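Lmo2470 protein (Listeria monocytogenes EGD-e, PDB 5HL3) is a leucine-rich-repeat internalin that interacts with the host protein afadin and facilitates crossing of the basement membrane. Local coordinates at residues N72-V77 against T93-L98; F89-T94 against Y119-E124. All blocks are in the same frame, centred on the assembly; numbering follows the deposited sequence. Where two conformers were deposited one is given.

Contact 1. Residues N72-V77 against T93-L98; sequences NNVTDV and TTIPHL. With CA (calcium ion), chain I.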
loop_
_atom_site.group_PDB
_atom_site.type_symbol
_atom_site.label_atom_id
_atom_site.label_comp_id
_atom_site.label_asym_id
_atom_site.label_seq_id
_atom_site.Cartn_x
_atom_site.Cartn_y
_atom_site.Cartn_z
ATOM N N ASN A 72 -4.607 -34.041 -0.462
ATOM C CA ASN A 72 -5.620 -34.017 -1.492
ATOM C C ASN A 72 -6.658 -32.938 -1.314
ATOM O O ASN A 72 -7.218 -32.475 -2.312
ATOM C CB ASN A 72 -6.329 -35.373 -1.550
ATOM C CG ASN A 72 -5.455 -36.474 -2.116
ATOM O OD1 ASN A 72 -4.923 -36.325 -3.233
ATOM N ND2 ASN A 72 -5.300 -37.569 -1.375
ATOM N N ASN A 73 -6.908 -32.516 -0.065
ATOM C CA ASN A 73 -8.013 -31.589 0.237
ATOM C C ASN A 73 -7.594 -30.284 0.893
ATOM O O ASN A 73 -8.437 -29.465 1.247
ATOM C CB ASN A 73 -9.044 -32.305 1.101
ATOM C CG ASN A 73 -9.664 -33.464 0.371
ATOM O OD1 ASN A 73 -10.100 -33.312 -0.780
ATOM N ND2 ASN A 73 -9.728 -34.606 1.021
ATOM N N VAL A 74 -6.289 -30.065 1.029
ATOM C CA VAL A 74 -5.810 -28.804 1.624
ATOM C C VAL A 74 -5.966 -27.647 0.639
ATOM O O VAL A 74 -5.500 -27.701 -0.506
ATOM C CB VAL A 74 -4.345 -28.937 2.068
ATOM C CG1 VAL A 74 -3.701 -27.583 2.347
ATOM C CG2 VAL A 74 -4.265 -29.811 3.328
ATOM N N THR A 75 -6.652 -26.601 1.093
ATOM C CA THR A 75 -6.816 -25.387 0.282
ATOM C C THR A 75 -6.161 -24.144 0.883
ATOM O O THR A 75 -6.098 -23.126 0.221
ATOM C CB THR A 75 -8.305 -25.071 0.060
ATOM O OG1 THR A 75 -8.946 -24.834 1.335
ATOM C CG2 THR A 75 -9.010 -26.206 -0.680
ATOM N N ASP A 76 -5.701 -24.224 2.128
ATOM C CA ASP A 76 -5.081 -23.076 2.813
ATOM C C ASP A 76 -3.800 -23.463 3.499
ATOM O O ASP A 76 -3.711 -24.543 4.119
ATOM C CB ASP A 76 -5.994 -22.504 3.899
ATOM C CG ASP A 76 -5.325 -21.310 4.649
ATOM O OD1 ASP A 76 -5.196 -20.232 4.057
ATOM O OD2 ASP A 76 -4.814 -21.469 5.787
ATOM N N VAL A 77 -2.807 -22.586 3.400
ATOM C CA VAL A 77 -1.552 -22.715 4.143
ATOM C C VAL A 77 -1.362 -21.390 4.873
ATOM O O VAL A 77 -1.355 -20.343 4.246
ATOM C CB VAL A 77 -0.332 -23.048 3.268
ATOM C CG1 VAL A 77 0.973 -22.864 4.044
ATOM C CG2 VAL A 77 -0.423 -24.492 2.780
ATOM N N THR A 93 4.607 -30.470 -5.163
ATOM C CA THR A 93 3.562 -31.036 -6.000
ATOM C C THR A 93 2.415 -31.691 -5.235
ATOM O O THR A 93 1.490 -32.192 -5.856
ATOM C CB THR A 93 4.159 -32.129 -6.917
ATOM O OG1 THR A 93 4.734 -33.149 -6.112
ATOM C CG2 THR A 93 5.197 -31.531 -7.883
ATOM N N THR A 94 2.463 -31.670 -3.906
ATOM C CA THR A 94 1.506 -32.425 -3.096
ATOM C C THR A 94 0.413 -31.596 -2.432
ATOM O O THR A 94 -0.258 -32.084 -1.542
ATOM C CB THR A 94 2.257 -33.225 -2.010
ATOM O OG1 THR A 94 3.041 -32.329 -1.231
ATOM C CG2 THR A 94 3.177 -34.290 -2.656
ATOM N N ILE A 95 0.217 -30.352 -2.864
ATOM C CA ILE A 95 -0.922 -29.526 -2.387
ATOM C C ILE A 95 -1.582 -28.954 -3.653
ATOM O O ILE A 95 -1.640 -27.728 -3.868
ATOM C CB ILE A 95 -0.506 -28.403 -1.427
ATOM C CG1 ILE A 95 0.544 -28.898 -0.414
ATOM C CG2 ILE A 95 -1.752 -27.884 -0.699
ATOM C CD1 ILE A 95 1.063 -27.786 0.483
ATOM N N PRO A 96 -2.110 -29.833 -4.510
ATOM C CA PRO A 96 -2.595 -29.401 -5.814
ATOM C C PRO A 96 -3.757 -28.424 -5.790
ATOM O O PRO A 96 -3.917 -27.642 -6.760
ATOM C CB PRO A 96 -3.034 -30.713 -6.468
ATOM C CG PRO A 96 -3.269 -31.663 -5.346
ATOM C CD PRO A 96 -2.219 -31.298 -4.352
ATOM N N HIS A 97 -4.525 -28.410 -4.706
ATOM C CA HIS A 97 -5.712 -27.548 -4.629
ATOM C C HIS A 97 -5.524 -26.337 -3.723
ATOM O O HIS A 97 -6.491 -25.715 -3.316
ATOM C CB HIS A 97 -6.928 -28.407 -4.272
ATOM C CG HIS A 97 -7.112 -29.527 -5.242
ATOM N ND1 HIS A 97 -7.426 -29.308 -6.561
ATOM C CD2 HIS A 97 -6.907 -30.861 -5.128
ATOM C CE1 HIS A 97 -7.459 -30.456 -7.206
ATOM N NE2 HIS A 97 -7.153 -31.425 -6.357
ATOM N N LEU A 98 -4.271 -25.980 -3.463
ATOM C CA LEU A 98 -3.985 -24.796 -2.680
ATOM C C LEU A 98 -4.616 -23.537 -3.298
ATOM O O LEU A 98 -4.459 -23.273 -4.498
ATOM C CB LEU A 98 -2.475 -24.608 -2.570
ATOM C CG LEU A 98 -2.019 -23.510 -1.595
ATOM C CD1 LEU A 98 -2.582 -23.671 -0.181
ATOM C CD2 LEU A 98 -0.508 -23.453 -1.560
HETATM CA CA CA I . -11.352 -32.728 -2.586
HETATM O O HOH W 1 -9.603 -31.337 -3.179
HETATM O O HOH W 2 -4.535 -29.681 -2.176
HETATM O O HOH W 3 -10.234 -34.710 -3.202
HETATM O O HOH W 4 -12.172 -31.423 -0.621
#

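Contact 2. Residues F89-T94 against Y119-E124; sequences FPDITT and YQNYPE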
loop_
_atom_site.group_PDB
_atom_site.type_symbol
_atom_site.label_atom_id
_atom_site.label_comp_id
_atom_site.label_asym_id
_atom_site.label_seq_id
_atom_site.Cartn_x
_atom_site.Cartn_y
_atom_site.Cartn_z
ATOM N N PHE A 89 8.000 -20.351 1.028
ATOM C CA PHE A 89 7.171 -21.555 1.040
ATOM C C PHE A 89 7.444 -22.268 -0.282
ATOM O O PHE A 89 7.334 -21.660 -1.329
ATOM C CB PHE A 89 5.677 -21.242 1.223
ATOM C CG PHE A 89 4.867 -22.472 1.420
ATOM C CD1 PHE A 89 4.893 -23.143 2.634
ATOM C CD2 PHE A 89 4.153 -23.029 0.382
ATOM C CE1 PHE A 89 4.198 -24.333 2.807
ATOM C CE2 PHE A 89 3.463 -24.211 0.554
ATOM C CZ PHE A 89 3.494 -24.858 1.764
ATOM N N PRO A 90 7.833 -23.543 -0.242
ATOM C CA PRO A 90 8.257 -24.200 -1.474
ATOM C C PRO A 90 7.134 -24.490 -2.470
ATOM O O PRO A 90 5.969 -24.570 -2.086
ATOM C CB PRO A 90 8.889 -25.488 -0.966
ATOM C CG PRO A 90 8.072 -25.815 0.238
ATOM C CD PRO A 90 7.849 -24.469 0.902
ATOM N N ASP A 91 7.517 -24.632 -3.734
ATOM C CA ASP A 91 6.609 -24.975 -4.833
ATOM C C ASP A 91 6.638 -26.503 -4.964
ATOM O O ASP A 91 7.406 -27.053 -5.739
ATOM C CB ASP A 91 7.124 -24.271 -6.110
ATOM C CG ASP A 91 6.157 -24.314 -7.259
ATOM O OD1 ASP A 91 4.990 -24.731 -7.101
ATOM O OD2 ASP A 91 6.553 -23.904 -8.363
ATOM N N ILE A 92 5.849 -27.196 -4.146
ATOM C CA ILE A 92 5.837 -28.663 -4.111
ATOM C C ILE A 92 4.607 -29.184 -4.834
ATOM O O ILE A 92 3.663 -28.413 -5.088
ATOM C CB ILE A 92 5.916 -29.210 -2.665
ATOM C CG1 ILE A 92 4.744 -28.694 -1.805
ATOM C CG2 ILE A 92 7.248 -28.802 -2.019
ATOM C CD1 ILE A 92 4.618 -29.362 -0.467
ATOM N N THR A 93 4.607 -30.470 -5.163
ATOM C CA THR A 93 3.562 -31.036 -6.000
ATOM C C THR A 93 2.415 -31.691 -5.235
ATOM O O THR A 93 1.490 -32.192 -5.856
ATOM C CB THR A 93 4.159 -32.129 -6.917
ATOM O OG1 THR A 93 4.734 -33.149 -6.112
ATOM C CG2 THR A 93 5.197 -31.531 -7.883
ATOM N N THR A 94 2.463 -31.670 -3.906
ATOM C CA THR A 94 1.506 -32.425 -3.096
ATOM C C THR A 94 0.413 -31.596 -2.432
ATOM O O THR A 94 -0.258 -32.084 -1.542
ATOM C CB THR A 94 2.257 -33.225 -2.010
ATOM O OG1 THR A 94 3.041 -32.329 -1.231
ATOM C CG2 THR A 94 3.177 -34.290 -2.656
ATOM N N TYR A 119 5.326 -19.563 -8.667
ATOM C CA TYR A 119 4.755 -20.883 -8.381
ATOM C C TYR A 119 4.120 -21.503 -9.608
ATOM O O TYR A 119 3.312 -20.856 -10.296
ATOM C CB TYR A 119 3.678 -20.785 -7.292
ATOM C CG TYR A 119 4.213 -20.490 -5.906
ATOM C CD1 TYR A 119 4.998 -21.423 -5.228
ATOM C CD2 TYR A 119 3.916 -19.314 -5.268
ATOM C CE1 TYR A 119 5.483 -21.175 -3.951
ATOM C CE2 TYR A 119 4.371 -19.059 -3.984
ATOM C CZ TYR A 119 5.170 -19.979 -3.354
ATOM O OH TYR A 119 5.642 -19.690 -2.088
ATOM N N GLN A 120 4.427 -22.788 -9.820
ATOM C CA GLN A 120 3.848 -23.545 -10.904
ATOM C C GLN A 120 2.903 -24.654 -10.474
ATOM O O GLN A 120 2.098 -25.119 -11.299
ATOM C CB GLN A 120 4.958 -24.162 -11.776
ATOM C CG GLN A 120 5.901 -23.118 -12.388
ATOM C CD GLN A 120 5.178 -22.204 -13.341
ATOM O OE1 GLN A 120 4.506 -22.680 -14.274
ATOM N NE2 GLN A 120 5.305 -20.907 -13.146
ATOM N N ASN A 121 2.980 -25.086 -9.213
ATOM C CA ASN A 121 2.209 -26.250 -8.772
ATOM C C ASN A 121 0.937 -25.906 -7.997
ATOM O O ASN A 121 0.277 -26.803 -7.477
ATOM C CB ASN A 121 3.089 -27.197 -7.945
ATOM C CG ASN A 121 4.204 -27.792 -8.760
ATOM O OD1 ASN A 121 3.970 -28.300 -9.855
ATOM N ND2 ASN A 121 5.403 -27.760 -8.221
ATOM N N TYR A 122 0.569 -24.628 -7.966
ATOM C CA TYR A 122 -0.650 -24.167 -7.283
ATOM C C TYR A 122 -1.526 -23.404 -8.270
ATOM O O TYR A 122 -1.791 -22.215 -8.080
ATOM C CB TYR A 122 -0.304 -23.281 -6.069
ATOM C CG TYR A 122 0.734 -23.895 -5.153
ATOM C CD1 TYR A 122 0.586 -25.202 -4.655
ATOM C CD2 TYR A 122 1.855 -23.176 -4.735
ATOM C CE1 TYR A 122 1.532 -25.771 -3.837
ATOM C CE2 TYR A 122 2.807 -23.748 -3.892
ATOM C CZ TYR A 122 2.641 -25.053 -3.445
ATOM O OH TYR A 122 3.568 -25.666 -2.611
ATOM N N PRO A 123 -1.993 -24.075 -9.319
ATOM C CA PRO A 123 -2.781 -23.372 -10.351
ATOM C C PRO A 123 -4.105 -22.797 -9.886
ATOM O O PRO A 123 -4.670 -21.958 -10.582
ATOM C CB PRO A 123 -3.019 -24.459 -11.400
ATOM C CG PRO A 123 -2.966 -25.718 -10.647
ATOM C CD PRO A 123 -1.905 -25.519 -9.607
ATOM N N GLU A 124 -4.614 -23.238 -8.736
ATOM C CA GLU A 124 -5.851 -22.708 -8.198
ATOM C C GLU A 124 -5.627 -21.588 -7.194
ATOM O O GLU A 124 -6.569 -21.136 -6.553
ATOM C CB GLU A 124 -6.697 -23.837 -7.580
ATOM C CG GLU A 124 -7.022 -24.915 -8.624
ATOM C CD GLU A 124 -7.677 -26.168 -8.087
ATOM O OE1 GLU A 124 -8.091 -26.204 -6.944
ATOM O OE2 GLU A 124 -7.787 -27.138 -8.846
HETATM O O HOH W 5 7.120 -17.964 -0.384
HETATM O O HOH W 6 0.973 -28.896 -5.337
HETATM O O HOH W 7 0.318 -29.799 -8.046
#

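Contact 1. Residues N72-V77 against T93-L98
The backbones of Thr75 and Leu98 draw together to 4.1 Å between their CA atoms where two successive turns of the leucine-rich-repeat solenoid enter neighbouring parallel strands, 76-79 and 100-103. Segment 93-98 arrives through a type I turn, Ile95 to Leu98, closed by Leu98 N to Ile95 O. No direct hydrogen bond spans the two segments; a water bridges them instead, donating to Val74 O and accepting from His97 N, each at 2.8 Å from the water oxygen. Apolar branches fill the inner side. Val74 CG1, turned anti to its backbone N (chi1 165°), reaches Ile95 CG2 at 3.6 Å, the two side chains meeting at a slant. Val77 and Leu98 cross nearly perpendicularly, Val77 CG2 lying 3.8 Å from Leu98 CD1, and Leu98 CD1 also rests against Thr75 O. On the outer side, Asn72 O meets the edge of the His97 ring near its plane, 3.3 Å from CD2, while Pro96 CB lies above one ring face, displaced toward its rim. Asn72 O also accepts from a calcium-bound water, and the side-chain ND2 of Asn72 is hydrogen-bonded to Asp46. That calcium ion is bound directly by Asn73 OD1 at 2.3 Å.

Contact 2. Residues F89-T94 against Y119-E124
Consecutive coils of the leucine-rich-repeat solenoid are stacked here through their return loops, with Asp91 and two tyrosines, Tyr119 and Tyr122, joining 89-94 to 119-124. Neither segment is helix or strand, and the cohesion comes mainly from side chains of one loop bonding to the backbone of the other. The Asp91 carboxylate takes two successive amides. Its OD2 receives Gln120 N at 2.8 Å in a nearly straight bond (167° at the hydrogen), on the syn side but 28° out of the carboxylate plane. Its OD1 uses its syn lone pair for Asn121 N at 2.9 Å, a more bent bond. With CG anti to the backbone N (chi1 -169°), the aspartate extends between the two tyrosines: CB lies 3.7 Å from Tyr119 CD1, at that ring's edge, whereas OD1 sits over one face of Tyr122, displaced toward the rim.

The two phenols exchange the roles of side chain and backbone: the donors still come from 119-124, but now side-chain hydroxyls reach main-chain carbonyls of 89-94. Tyr119 OH gives its proton to Phe89 O at 2.7 Å and also accepts from a water that Phe89 N holds, so the hydroxyl is gripped from two sources. Tyr122 OH donates to Pro90 O, likewise at 2.7 Å, with the carbonyl oxygen in the plane of the tyrosine ring. The Phe89 side chain crosses that of Tyr122 at about a right angle, bringing CE2 to 3.5 Å from Tyr122 OH; the Phe89 side chain also packs on Val77 and Ile79 of strand 76-79 and on Leu101 and Phe103 of strand 100-103. Beyond the carboxylate, Asn121 CB touches Ile92 O, and Asn121 ND2 makes a weak bond to Asp91 O at 3.3 Å.

From the N terminus, residues 72-77 lead into strand 76-79, and contact 1 closes the loop that returns through 93-98 ahead of strand 100-103. Contact 2 starts inside that loop, at 89-94, and closes a longer excursion through strand 100-103 to 119-124, ahead of strand 127-129. The two closures therefore interleave rather than nest, and share Thr93 and Thr94. Their centres are only about 8 Å apart. Direct links join them: Leu98 CD2 packs on Tyr122 CD1, Val77 CG1 meets Phe89 CE1, and His97 ND1 hydrogen-bonds the Glu124 carboxylate. Three successive coils are thus tied in series, with the middle one used by both contacts.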